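PDB 3E48: putative nucleoside-diphosphate-sugar epimerase from Staphylococcus aureus subsp. aureus, which is of unknown function but probably binds a dinucleotide cofactor such as NAD(P)H through its Rossmann-type domain. Local coordinates for residues D145-Y150 against Q271-F276; L160-G165 against I169-R174; R179-I184 against Y195-Y200; A141-P146 against N175-G180. All coordinates share one frame; numbering follows the deposited sequence.

Contact 1: residues D145-Y150 against Q271-F276; sequences DPLKPY and QTLQSF
The ring of F276 has the extended side chain of K148 laid over one face, while D145 meets its CE2-CZ side obliquely. K148 CE sits 3.6 Å from the F276 ring centroid, 16° off the normal, which satisfies a CH-pi contact offset toward the rim. The charged tip follows the same path: K148 NZ is 4.0 Å from that centroid and 18° off the normal, so a cation-pi interaction over the face is supported. NZ also gives a weak hydrogen bond of 3.1 Å to F276 O. Both targets can be reached by one lysine because F276 CG stands anti to its backbone N (chi1 177°), beside the carbonyl carbon. D145 adds its CA, 3.6 Å from F276 CE2, and its carboxylate lies with OD2 3.7 Å from CZ. The polar hold on D145 comes from another direction, from R174 at the start of helix 174-186.

Apart from the ring, L147 CD1 touches L273 CD1 at 3.7 Å, the two leucines meeting nearly perpendicular to one another; L207 of helix 204-215 packs on both. The short helix 273-277 is opened by T272 as N-cap, its OG1 accepting from S275 N at 3.0 Å.

Chemically, helices 147-157 and 273-277 are joined by a buried leucine pair and by one lysine that is apolar along its chain and cationic at its tip. A positive charge beside F276 O would be expected to favour the C-terminal end of that short helix electrostatically.

Contact 2: residues L160-G165 against I169-R174; sequences LIYPAG and INYITR
Two small contacts bring the segments together: Y162 CE2 lies 4.1 Å from Y171 OH, and A164 CB lies the same 4.1 Å from I169 CD1. The tyrosines cross at a slant, and their hydroxyls share a water, which is 3.0 Å from Y171 OH and makes a weak bond of 2.9 Å to Y162 OH. That water sits at the edge of the Y171 ring and in its plane. I169 and Y171, two apart on the strand, both direct their side chains to the 160-165 segment, as strand alternation requires. Strand 168-172 belongs to the mixed sheet of the Rossmann-type fold, running parallel to strand 134-143 and antiparallel to strand 194-203. The loop that carries Y162 and A164 bends through an inverse gamma turn centred on P163, closed by a weak A164 N to Y162 O bond of 2.8 Å. Y221 OH fastens this turn further through hydrogen bonds with Y162 O and G165 O. With CG anti to the carbonyl carbon (chi1 -65°), the Y162 ring is directed to strand 168-172 and also stacks with Y247. Farther out, M204 at the start of helix 204-215 touches Y162, A164 and I169, while L207 of that helix packs on Y171.

Contact 3: residues R179-I184 against Y195-Y200; sequences RGVIAI and YLLSGY
Helix 179-184 runs at 147° to strand 195-197 with their axes 10.0 Å apart, and the backbones come nearest at G180 and L197, whose CA atoms are 7.0 Å apart. With no side chain at G180, L197, its CD1 carried outward by an extended chi2 of -179°, sets that methyl 4.1 Å from G180 CA. The same methyl reaches V181, with L197 CD1 at 4.3 Å from V181 CG2. One turn beyond G180, I184 meets the first residue of the strand segment, its CD1 lying 3.8 Å from Y195 CD2. The two side chains run alongside in opposing senses, and the isoleucine CD1 comes obliquely to the CD2-CE2 side of the ring. The phenol end of Y195 is held separately, OH bonding to T190 O.

V138 of strand 134-143 touches both I184 and L197, placing the contact in the helix-on-sheet layer of the alpha/beta fold. No hydrogen bond crosses it. Backbone polar groups are paired apart from it: I184 N with G180 O inside the helix at 3.1 Å, and L197 with R139 and A141 of the adjacent strand 134-143. Attraction between the two segments therefore rests on dispersion and on the burial of apolar surface.

Contact 4: residues A141-P146 against N175-G180; sequences AMYMDP and NDIARG
A141 begins the contact through its backbone, its O lying 4.4 Å from I177 CD1, a loose approach. At Y143 it becomes tight: CE1 of the tyrosine is 3.4 Å from I177 CD1, with CD1 of the ring next nearest at 3.6 Å from the same methyl. The methyl lies near the ring plane, so it meets an edge and not a face, and the isoleucine arm comes in roughly square to the tyrosine side chain. I177 reaches that far because its CG1-CD1 arm is extended (chi2 170°). The cation of R174, just ahead on helix 174-186, makes a cation-pi interaction with the Y143 ring.

D145 follows with a polar link through water. The water donates to D145 OD2 at 2.8 Å and accepts from N175 N at 2.9 Å, while OD1 takes R174 N directly. One carboxylate thus engages two backbone N-H groups of the first helical turn, one of them through the water, an electrostatic placement that would suit the positive end of the helix dipole.

Around this pair, A141 and M142 bond into the sheet through L197 and through N170 and I172, and L12 of helix 11-22 packs on Y143. Helix 174-186 thus lies against the C-terminal end of strand 134-143, with helix 11-22 touching it through A178 and R179, and F262 of helix 261-266 packing on D176 and R179.

Overall arrangement
From the N terminus, strand 134-143 ends in the segment that opens contact 4; the last residues of that segment, D145 and P146, lie in the loop after the strand and also begin contact 1. Contact 2 closes the short connection into strand 168-172 and is nested inside the loops of contacts 4 and 1. Contact 4 closes on helix 174-186. Contact 3 starts from R179 and G180 of that helix and closes on strand 194-203; it follows contact 2 and nests within contact 1, the longest loop, which shuts at 271-276. Contacts 3 and 4, centres about 8 Å apart, bind one helix to neighbouring strands, while contact 1 ties helix 273-277 to the start of helix 147-157.

Contact 1: residues D145-Y150 against Q271-F276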
loop_
_atom_site.group_PDB
_atom_site.type_symbol
_atom_site.label_atom_id
_atom_site.label_comp_id
_atom_site.label_asym_id
_atom_site.label_seq_id
_atom_site.Cartn_x
_atom_site.Cartn_y
_atom_site.Cartn_z
ATOM N N ASP B 145 13.791 -2.276 -21.578
ATOM C CA ASP B 145 15.144 -1.764 -21.754
ATOM C C ASP B 145 16.304 -2.557 -21.140
ATOM O O ASP B 145 17.289 -2.840 -21.823
ATOM C CB ASP B 145 15.187 -0.298 -21.301
ATOM C CG ASP B 145 14.157 0.556 -22.019
ATOM O OD1 ASP B 145 12.944 0.309 -21.836
ATOM O OD2 ASP B 145 14.549 1.468 -22.775
ATOM N N PRO B 146 16.204 -2.939 -19.858
ATOM C CA PRO B 146 17.270 -3.698 -19.193
ATOM C C PRO B 146 17.687 -4.982 -19.915
ATOM O O PRO B 146 18.812 -5.464 -19.748
ATOM C CB PRO B 146 16.677 -3.981 -17.815
ATOM C CG PRO B 146 15.818 -2.779 -17.578
ATOM C CD PRO B 146 15.119 -2.628 -18.909
ATOM N N LEU B 147 16.787 -5.535 -20.716
ATOM C CA LEU B 147 17.082 -6.767 -21.433
ATOM C C LEU B 147 18.236 -6.641 -22.426
ATOM O O LEU B 147 18.970 -7.603 -22.647
ATOM C CB LEU B 147 15.828 -7.273 -22.157
ATOM C CG LEU B 147 14.675 -7.696 -21.239
ATOM C CD1 LEU B 147 13.454 -8.062 -22.064
ATOM C CD2 LEU B 147 15.120 -8.875 -20.382
ATOM N N LYS B 148 18.412 -5.461 -23.016
ATOM C CA LYS B 148 19.493 -5.287 -23.985
ATOM C C LYS B 148 20.891 -5.470 -23.393
ATOM O O LYS B 148 21.673 -6.284 -23.885
ATOM C CB LYS B 148 19.386 -3.922 -24.674
ATOM C CG LYS B 148 18.254 -3.826 -25.681
ATOM C CD LYS B 148 18.314 -2.517 -26.461
ATOM C CE LYS B 148 17.281 -2.493 -27.579
ATOM N NZ LYS B 148 17.335 -1.239 -28.383
ATOM N N PRO B 149 21.229 -4.716 -22.333
ATOM C CA PRO B 149 22.561 -4.857 -21.729
ATOM C C PRO B 149 22.767 -6.205 -21.043
ATOM O O PRO B 149 23.898 -6.604 -20.751
ATOM C CB PRO B 149 22.615 -3.705 -20.727
ATOM C CG PRO B 149 21.690 -2.688 -21.327
ATOM C CD PRO B 149 20.538 -3.534 -21.790
ATOM N N TYR B 150 21.669 -6.907 -20.791
ATOM C CA TYR B 150 21.725 -8.195 -20.113
ATOM C C TYR B 150 21.970 -9.354 -21.076
ATOM O O TYR B 150 22.488 -10.399 -20.681
ATOM C CB TYR B 150 20.419 -8.394 -19.336
ATOM C CG TYR B 150 20.359 -9.616 -18.446
ATOM C CD1 TYR B 150 21.452 -10.003 -17.667
ATOM C CD2 TYR B 150 19.180 -10.348 -18.335
ATOM C CE1 TYR B 150 21.363 -11.093 -16.798
ATOM C CE2 TYR B 150 19.080 -11.430 -17.472
ATOM C CZ TYR B 150 20.168 -11.800 -16.707
ATOM O OH TYR B 150 20.053 -12.872 -15.853
ATOM N N GLN B 271 5.387 -0.841 -28.569
ATOM C CA GLN B 271 6.439 -1.545 -29.282
ATOM C C GLN B 271 6.690 -2.920 -28.669
ATOM O O GLN B 271 6.814 -3.051 -27.451
ATOM C CB GLN B 271 7.736 -0.736 -29.260
ATOM C CG GLN B 271 8.812 -1.322 -30.154
ATOM C CD GLN B 271 10.082 -0.497 -30.170
ATOM O OE1 GLN B 271 10.905 -0.624 -31.082
ATOM N NE2 GLN B 271 10.257 0.346 -29.160
ATOM N N THR B 272 6.754 -3.940 -29.517
ATOM C CA THR B 272 6.999 -5.309 -29.072
ATOM C C THR B 272 8.460 -5.474 -28.685
ATOM O O THR B 272 9.307 -4.667 -29.073
ATOM C CB THR B 272 6.727 -6.315 -30.196
ATOM O OG1 THR B 272 7.682 -6.105 -31.249
ATOM C CG2 THR B 272 5.325 -6.143 -30.744
ATOM N N LEU B 273 8.766 -6.525 -27.931
ATOM C CA LEU B 273 10.151 -6.763 -27.541
ATOM C C LEU B 273 11.003 -7.051 -28.782
ATOM O O LEU B 273 12.128 -6.561 -28.901
ATOM C CB LEU B 273 10.245 -7.937 -26.561
ATOM C CG LEU B 273 11.653 -8.360 -26.130
ATOM C CD1 LEU B 273 12.414 -7.172 -25.550
ATOM C CD2 LEU B 273 11.546 -9.468 -25.098
ATOM N N GLN B 274 10.455 -7.841 -29.701
ATOM C CA GLN B 274 11.156 -8.195 -30.936
ATOM C C GLN B 274 11.594 -6.933 -31.677
ATOM O O GLN B 274 12.739 -6.813 -32.118
ATOM C CB GLN B 274 10.247 -9.018 -31.857
ATOM C CG GLN B 274 9.604 -10.251 -31.231
ATOM C CD GLN B 274 8.269 -9.954 -30.558
ATOM O OE1 GLN B 274 8.216 -9.337 -29.493
ATOM N NE2 GLN B 274 7.182 -10.394 -31.188
ATOM N N SER B 275 10.661 -5.998 -31.814
ATOM C CA SER B 275 10.916 -4.735 -32.492
ATOM C C SER B 275 11.947 -3.902 -31.737
ATOM O O SER B 275 12.838 -3.297 -32.338
ATOM C CB SER B 275 9.612 -3.946 -32.616
ATOM O OG SER B 275 9.839 -2.662 -33.165
ATOM N N PHE B 276 11.816 -3.873 -30.415
ATOM C CA PHE B 276 12.724 -3.117 -29.567
ATOM C C PHE B 276 14.161 -3.595 -29.717
ATOM O O PHE B 276 15.086 -2.789 -29.829
ATOM C CB PHE B 276 12.282 -3.234 -28.105
ATOM C CG PHE B 276 13.192 -2.535 -27.137
ATOM C CD1 PHE B 276 13.384 -1.160 -27.210
ATOM C CD2 PHE B 276 13.861 -3.255 -26.153
ATOM C CE1 PHE B 276 14.229 -0.510 -26.315
ATOM C CE2 PHE B 276 14.708 -2.615 -25.253
ATOM C CZ PHE B 276 14.892 -1.239 -25.335
#

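Contact 2: residues L160-G165 against I169-R174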
loop_
_atom_site.group_PDB
_atom_site.type_symbol
_atom_site.label_atom_id
_atom_site.label_comp_id
_atom_site.label_asym_id
_atom_site.label_seq_id
_atom_site.Cartn_x
_atom_site.Cartn_y
_atom_site.Cartn_z
ATOM N N LEU B 160 17.887 -18.438 -19.599
ATOM C CA LEU B 160 17.168 -17.337 -18.965
ATOM C C LEU B 160 16.886 -17.919 -17.581
ATOM O O LEU B 160 16.223 -18.951 -17.471
ATOM C CB LEU B 160 15.855 -17.063 -19.700
ATOM C CG LEU B 160 15.018 -15.895 -19.168
ATOM C CD1 LEU B 160 15.769 -14.586 -19.378
ATOM C CD2 LEU B 160 13.678 -15.864 -19.896
ATOM N N ILE B 161 17.387 -17.273 -16.533
ATOM C CA ILE B 161 17.228 -17.798 -15.179
ATOM C C ILE B 161 16.236 -17.124 -14.231
ATOM O O ILE B 161 16.173 -17.482 -13.050
ATOM C CB ILE B 161 18.595 -17.851 -14.463
ATOM C CG1 ILE B 161 19.156 -16.437 -14.296
ATOM C CG2 ILE B 161 19.566 -18.705 -15.270
ATOM C CD1 ILE B 161 20.459 -16.377 -13.526
ATOM N N TYR B 162 15.470 -16.157 -14.725
ATOM C CA TYR B 162 14.494 -15.477 -13.875
ATOM C C TYR B 162 13.604 -16.489 -13.153
ATOM O O TYR B 162 12.963 -17.325 -13.783
ATOM C CB TYR B 162 13.608 -14.540 -14.703
ATOM C CG TYR B 162 14.319 -13.370 -15.350
ATOM C CD1 TYR B 162 15.233 -12.593 -14.637
ATOM C CD2 TYR B 162 14.013 -12.989 -16.656
ATOM C CE1 TYR B 162 15.817 -11.458 -15.211
ATOM C CE2 TYR B 162 14.586 -11.862 -17.233
ATOM C CZ TYR B 162 15.482 -11.100 -16.511
ATOM O OH TYR B 162 16.017 -9.969 -17.086
ATOM N N PRO B 163 13.561 -16.428 -11.813
ATOM C CA PRO B 163 12.736 -17.352 -11.023
ATOM C C PRO B 163 11.281 -16.909 -11.052
ATOM O O PRO B 163 10.715 -16.522 -10.027
ATOM C CB PRO B 163 13.345 -17.243 -9.633
ATOM C CG PRO B 163 13.741 -15.795 -9.574
ATOM C CD PRO B 163 14.377 -15.572 -10.936
ATOM N N ALA B 164 10.680 -16.968 -12.236
ATOM C CA ALA B 164 9.298 -16.544 -12.416
ATOM C C ALA B 164 8.345 -17.698 -12.686
ATOM O O ALA B 164 7.198 -17.480 -13.073
ATOM C CB ALA B 164 9.218 -15.530 -13.556
ATOM N N GLY B 165 8.815 -18.925 -12.482
ATOM C CA GLY B 165 7.966 -20.078 -12.720
ATOM C C GLY B 165 7.353 -20.067 -14.109
ATOM O O GLY B 165 8.027 -19.764 -15.091
ATOM N N ILE B 169 4.765 -12.172 -17.537
ATOM C CA ILE B 169 5.087 -10.830 -17.066
ATOM C C ILE B 169 4.861 -9.802 -18.160
ATOM O O ILE B 169 5.317 -9.979 -19.294
ATOM C CB ILE B 169 6.565 -10.732 -16.605
ATOM C CG1 ILE B 169 6.794 -11.592 -15.358
ATOM C CG2 ILE B 169 6.927 -9.287 -16.285
ATOM C CD1 ILE B 169 8.241 -11.784 -14.988
ATOM N N ASN B 170 4.160 -8.726 -17.831
ATOM C CA ASN B 170 3.921 -7.706 -18.834
ATOM C C ASN B 170 5.087 -6.727 -18.869
ATOM O O ASN B 170 5.535 -6.222 -17.836
ATOM C CB ASN B 170 2.605 -6.978 -18.577
ATOM C CG ASN B 170 2.201 -6.105 -19.744
ATOM O OD1 ASN B 170 2.657 -4.974 -19.866
ATOM N ND2 ASN B 170 1.356 -6.638 -20.621
ATOM N N TYR B 171 5.574 -6.489 -20.085
ATOM C CA TYR B 171 6.714 -5.617 -20.355
ATOM C C TYR B 171 6.343 -4.446 -21.251
ATOM O O TYR B 171 5.440 -4.552 -22.075
ATOM C CB TYR B 171 7.807 -6.391 -21.086
ATOM C CG TYR B 171 8.640 -7.311 -20.238
ATOM C CD1 TYR B 171 9.815 -6.856 -19.642
ATOM C CD2 TYR B 171 8.289 -8.651 -20.076
ATOM C CE1 TYR B 171 10.629 -7.710 -18.914
ATOM C CE2 TYR B 171 9.094 -9.518 -19.343
ATOM C CZ TYR B 171 10.265 -9.039 -18.767
ATOM O OH TYR B 171 11.075 -9.887 -18.048
ATOM N N ILE B 172 7.085 -3.351 -21.115
ATOM C CA ILE B 172 6.864 -2.155 -21.927
ATOM C C ILE B 172 8.161 -1.326 -21.945
ATOM O O ILE B 172 8.919 -1.333 -20.972
ATOM C CB ILE B 172 5.675 -1.324 -21.360
ATOM C CG1 ILE B 172 5.395 -0.116 -22.257
ATOM C CG2 ILE B 172 5.981 -0.871 -19.930
ATOM C CD1 ILE B 172 4.129 0.633 -21.884
ATOM N N THR B 173 8.431 -0.632 -23.049
ATOM C CA THR B 173 9.650 0.172 -23.145
ATOM C C THR B 173 9.504 1.472 -22.368
ATOM O O THR B 173 8.390 1.928 -22.102
ATOM C CB THR B 173 9.990 0.564 -24.608
ATOM O OG1 THR B 173 8.971 1.429 -25.119
ATOM C CG2 THR B 173 10.109 -0.662 -25.490
ATOM N N ARG B 174 10.633 2.066 -21.994
ATOM C CA ARG B 174 10.587 3.335 -21.288
ATOM C C ARG B 174 10.045 4.362 -22.271
ATOM O O ARG B 174 9.297 5.259 -21.893
ATOM C CB ARG B 174 11.977 3.772 -20.818
ATOM C CG ARG B 174 12.565 2.924 -19.710
ATOM C CD ARG B 174 13.567 3.721 -18.896
ATOM N NE ARG B 174 14.177 2.902 -17.857
ATOM C CZ ARG B 174 15.260 2.154 -18.032
ATOM N NH1 ARG B 174 15.866 2.126 -19.212
ATOM N NH2 ARG B 174 15.725 1.419 -17.033
HETATM O O HOH W 1 13.513 -8.563 -16.980
#

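Contact 3: residues R179-I184 against Y195-Y200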
loop_
_atom_site.group_PDB
_atom_site.type_symbol
_atom_site.label_atom_id
_atom_site.label_comp_id
_atom_site.label_asym_id
_atom_site.label_seq_id
_atom_site.Cartn_x
_atom_site.Cartn_y
_atom_site.Cartn_z
ATOM N N ARG B 179 5.748 8.104 -23.650
ATOM C CA ARG B 179 4.737 8.606 -24.583
ATOM C C ARG B 179 3.376 8.705 -23.898
ATOM O O ARG B 179 2.627 9.661 -24.115
ATOM C CB ARG B 179 4.641 7.710 -25.823
ATOM C CG ARG B 179 5.905 7.701 -26.680
ATOM C CD ARG B 179 5.801 6.663 -27.786
ATOM N NE ARG B 179 4.762 6.993 -28.758
ATOM C CZ ARG B 179 4.289 6.137 -29.661
ATOM N NH1 ARG B 179 4.759 4.897 -29.714
ATOM N NH2 ARG B 179 3.352 6.522 -30.512
ATOM N N GLY B 180 3.059 7.717 -23.068
ATOM C CA GLY B 180 1.790 7.737 -22.360
ATOM C C GLY B 180 1.736 8.879 -21.360
ATOM O O GLY B 180 0.714 9.556 -21.232
ATOM N N VAL B 181 2.835 9.097 -20.643
ATOM C CA VAL B 181 2.894 10.168 -19.657
ATOM C C VAL B 181 2.762 11.535 -20.338
ATOM O O VAL B 181 2.045 12.408 -19.850
ATOM C CB VAL B 181 4.212 10.092 -18.841
ATOM C CG1 VAL B 181 4.353 11.306 -17.937
ATOM C CG2 VAL B 181 4.222 8.817 -17.996
ATOM N N ILE B 182 3.447 11.705 -21.467
ATOM C CA ILE B 182 3.392 12.952 -22.231
ATOM C C ILE B 182 1.962 13.209 -22.709
ATOM O O ILE B 182 1.465 14.335 -22.644
ATOM C CB ILE B 182 4.337 12.891 -23.459
ATOM C CG1 ILE B 182 5.801 12.965 -22.999
ATOM C CG2 ILE B 182 4.003 14.006 -24.449
ATOM C CD1 ILE B 182 6.205 14.288 -22.367
ATOM N N ALA B 183 1.297 12.158 -23.176
ATOM C CA ALA B 183 -0.075 12.291 -23.654
ATOM C C ALA B 183 -0.981 12.769 -22.525
ATOM O O ALA B 183 -1.884 13.578 -22.742
ATOM C CB ALA B 183 -0.578 10.956 -24.203
ATOM N N ILE B 184 -0.739 12.267 -21.317
ATOM C CA ILE B 184 -1.538 12.671 -20.167
ATOM C C ILE B 184 -1.273 14.139 -19.842
ATOM O O ILE B 184 -2.206 14.920 -19.662
ATOM C CB ILE B 184 -1.211 11.809 -18.934
ATOM C CG1 ILE B 184 -1.605 10.356 -19.217
ATOM C CG2 ILE B 184 -1.940 12.346 -17.704
ATOM C CD1 ILE B 184 -1.230 9.384 -18.118
ATOM N N TYR B 195 -4.345 5.029 -14.308
ATOM C CA TYR B 195 -3.944 4.396 -15.557
ATOM C C TYR B 195 -2.917 3.290 -15.382
ATOM O O TYR B 195 -2.157 3.267 -14.413
ATOM C CB TYR B 195 -3.340 5.441 -16.506
ATOM C CG TYR B 195 -4.303 6.510 -16.958
ATOM C CD1 TYR B 195 -5.282 6.236 -17.913
ATOM C CD2 TYR B 195 -4.253 7.794 -16.414
ATOM C CE1 TYR B 195 -6.189 7.215 -18.317
ATOM C CE2 TYR B 195 -5.157 8.777 -16.806
ATOM C CZ TYR B 195 -6.124 8.479 -17.759
ATOM O OH TYR B 195 -7.040 9.438 -18.140
ATOM N N LEU B 196 -2.908 2.367 -16.335
ATOM C CA LEU B 196 -1.925 1.291 -16.359
ATOM C C LEU B 196 -1.337 1.328 -17.761
ATOM O O LEU B 196 -2.056 1.169 -18.741
ATOM C CB LEU B 196 -2.567 -0.079 -16.122
ATOM C CG LEU B 196 -1.643 -1.273 -16.401
ATOM C CD1 LEU B 196 -0.409 -1.253 -15.492
ATOM C CD2 LEU B 196 -2.438 -2.555 -16.197
ATOM N N LEU B 197 -0.037 1.572 -17.858
ATOM C CA LEU B 197 0.621 1.596 -19.153
ATOM C C LEU B 197 1.278 0.232 -19.321
ATOM O O LEU B 197 2.319 -0.052 -18.728
ATOM C CB LEU B 197 1.659 2.724 -19.203
ATOM C CG LEU B 197 1.071 4.135 -19.048
ATOM C CD1 LEU B 197 2.180 5.182 -19.139
ATOM C CD2 LEU B 197 0.034 4.375 -20.141
ATOM N N SER B 198 0.635 -0.619 -20.116
ATOM C CA SER B 198 1.126 -1.969 -20.360
ATOM C C SER B 198 1.538 -2.161 -21.818
ATOM O O SER B 198 1.079 -1.438 -22.703
ATOM C CB SER B 198 0.044 -2.989 -19.985
ATOM O OG SER B 198 -1.128 -2.813 -20.771
ATOM N N GLY B 199 2.422 -3.125 -22.056
ATOM C CA GLY B 199 2.879 -3.401 -23.408
ATOM C C GLY B 199 2.444 -4.791 -23.838
ATOM O O GLY B 199 1.358 -4.958 -24.387
ATOM N N TYR B 200 3.293 -5.788 -23.599
ATOM C CA TYR B 200 2.961 -7.164 -23.949
ATOM C C TYR B 200 3.369 -8.128 -22.844
ATOM O O TYR B 200 4.415 -7.960 -22.212
ATOM C CB TYR B 200 3.647 -7.581 -25.257
ATOM C CG TYR B 200 3.298 -6.692 -26.423
ATOM C CD1 TYR B 200 4.046 -5.548 -26.695
ATOM C CD2 TYR B 200 2.177 -6.957 -27.219
ATOM C CE1 TYR B 200 3.687 -4.685 -27.722
ATOM C CE2 TYR B 200 1.809 -6.100 -28.252
ATOM C CZ TYR B 200 2.567 -4.965 -28.496
ATOM O OH TYR B 200 2.198 -4.095 -29.493
#

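Contact 4: residues A141-P146 against N175-G180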
loop_
_atom_site.group_PDB
_atom_site.type_symbol
_atom_site.label_atom_id
_atom_site.label_comp_id
_atom_site.label_asym_id
_atom_site.label_seq_id
_atom_site.Cartn_x
_atom_site.Cartn_y
_atom_site.Cartn_z
ATOM N N ALA B 141 4.197 -1.001 -16.370
ATOM C CA ALA B 141 4.598 -2.406 -16.393
ATOM C C ALA B 141 6.127 -2.455 -16.318
ATOM O O ALA B 141 6.764 -1.420 -16.126
ATOM C CB ALA B 141 4.092 -3.077 -17.672
HETATM N N MSE B 142 6.712 -3.642 -16.470
HETATM C CA MSE B 142 8.166 -3.812 -16.375
HETATM C C MSE B 142 8.964 -3.324 -17.592
HETATM O O MSE B 142 8.638 -3.650 -18.728
HETATM C CB MSE B 142 8.496 -5.289 -16.107
HETATM C CG MSE B 142 9.947 -5.547 -15.712
HETATM SE SE MSE B 142 10.333 -7.426 -15.393
HETATM C CE MSE B 142 9.261 -7.705 -13.800
ATOM N N TYR B 143 10.024 -2.552 -17.350
ATOM C CA TYR B 143 10.848 -2.040 -18.447
ATOM C C TYR B 143 11.461 -3.134 -19.317
ATOM O O TYR B 143 12.009 -4.111 -18.806
ATOM C CB TYR B 143 12.016 -1.197 -17.925
ATOM C CG TYR B 143 11.660 -0.004 -17.081
ATOM C CD1 TYR B 143 10.733 0.941 -17.518
ATOM C CD2 TYR B 143 12.307 0.216 -15.863
ATOM C CE1 TYR B 143 10.460 2.080 -16.766
ATOM C CE2 TYR B 143 12.043 1.350 -15.107
ATOM C CZ TYR B 143 11.121 2.276 -15.565
ATOM O OH TYR B 143 10.868 3.403 -14.824
HETATM N N MSE B 144 11.399 -2.949 -20.633
HETATM C CA MSE B 144 12.008 -3.904 -21.560
HETATM C C MSE B 144 13.487 -3.565 -21.693
HETATM O O MSE B 144 14.320 -4.443 -21.901
HETATM C CB MSE B 144 11.407 -3.780 -22.962
HETATM C CG MSE B 144 10.098 -4.482 -23.192
HETATM SE SE MSE B 144 9.492 -4.154 -25.000
HETATM C CE MSE B 144 7.721 -4.904 -24.802
ATOM N N ASP B 145 13.791 -2.276 -21.578
ATOM C CA ASP B 145 15.144 -1.764 -21.754
ATOM C C ASP B 145 16.304 -2.557 -21.140
ATOM O O ASP B 145 17.289 -2.840 -21.823
ATOM C CB ASP B 145 15.187 -0.298 -21.301
ATOM C CG ASP B 145 14.157 0.556 -22.019
ATOM O OD1 ASP B 145 12.944 0.309 -21.836
ATOM O OD2 ASP B 145 14.549 1.468 -22.775
ATOM N N PRO B 146 16.204 -2.939 -19.858
ATOM C CA PRO B 146 17.270 -3.698 -19.193
ATOM C C PRO B 146 17.687 -4.982 -19.915
ATOM O O PRO B 146 18.812 -5.464 -19.748
ATOM C CB PRO B 146 16.677 -3.981 -17.815
ATOM C CG PRO B 146 15.818 -2.779 -17.578
ATOM C CD PRO B 146 15.119 -2.628 -18.909
ATOM N N ASN B 175 10.428 4.230 -23.539
ATOM C CA ASN B 175 9.948 5.159 -24.553
ATOM C C ASN B 175 8.421 5.195 -24.572
ATOM O O ASN B 175 7.818 6.272 -24.620
ATOM C CB ASN B 175 10.466 4.766 -25.938
ATOM C CG ASN B 175 9.917 5.660 -27.038
ATOM O OD1 ASN B 175 10.135 6.871 -27.034
ATOM N ND2 ASN B 175 9.195 5.065 -27.981
ATOM N N ASP B 176 7.791 4.023 -24.526
ATOM C CA ASP B 176 6.331 3.963 -24.539
ATOM C C ASP B 176 5.701 4.492 -23.253
ATOM O O ASP B 176 4.629 5.104 -23.287
ATOM C CB ASP B 176 5.843 2.537 -24.821
ATOM C CG ASP B 176 6.002 2.145 -26.285
ATOM O OD1 ASP B 176 6.131 3.047 -27.143
ATOM O OD2 ASP B 176 5.979 0.936 -26.585
ATOM N N ILE B 177 6.352 4.260 -22.117
ATOM C CA ILE B 177 5.820 4.769 -20.861
ATOM C C ILE B 177 5.842 6.287 -20.976
ATOM O O ILE B 177 4.862 6.959 -20.661
ATOM C CB ILE B 177 6.688 4.333 -19.666
ATOM C CG1 ILE B 177 6.500 2.834 -19.426
ATOM C CG2 ILE B 177 6.318 5.145 -18.417
ATOM C CD1 ILE B 177 7.475 2.251 -18.442
ATOM N N ALA B 178 6.963 6.819 -21.454
ATOM C CA ALA B 178 7.097 8.259 -21.612
ATOM C C ALA B 178 6.044 8.816 -22.564
ATOM O O ALA B 178 5.500 9.891 -22.319
ATOM C CB ALA B 178 8.500 8.609 -22.103
ATOM N N ARG B 179 5.748 8.104 -23.650
ATOM C CA ARG B 179 4.737 8.606 -24.583
ATOM C C ARG B 179 3.376 8.705 -23.898
ATOM O O ARG B 179 2.627 9.661 -24.115
ATOM C CB ARG B 179 4.641 7.710 -25.823
ATOM C CG ARG B 179 5.905 7.701 -26.680
ATOM C CD ARG B 179 5.801 6.663 -27.786
ATOM N NE ARG B 179 4.762 6.993 -28.758
ATOM C CZ ARG B 179 4.289 6.137 -29.661
ATOM N NH1 ARG B 179 4.759 4.897 -29.714
ATOM N NH2 ARG B 179 3.352 6.522 -30.512
ATOM N N GLY B 180 3.059 7.717 -23.068
ATOM C CA GLY B 180 1.790 7.737 -22.360
ATOM C C GLY B 180 1.736 8.879 -21.360
ATOM O O GLY B 180 0.714 9.556 -21.232
HETATM O O HOH W 2 12.751 2.730 -24.540
#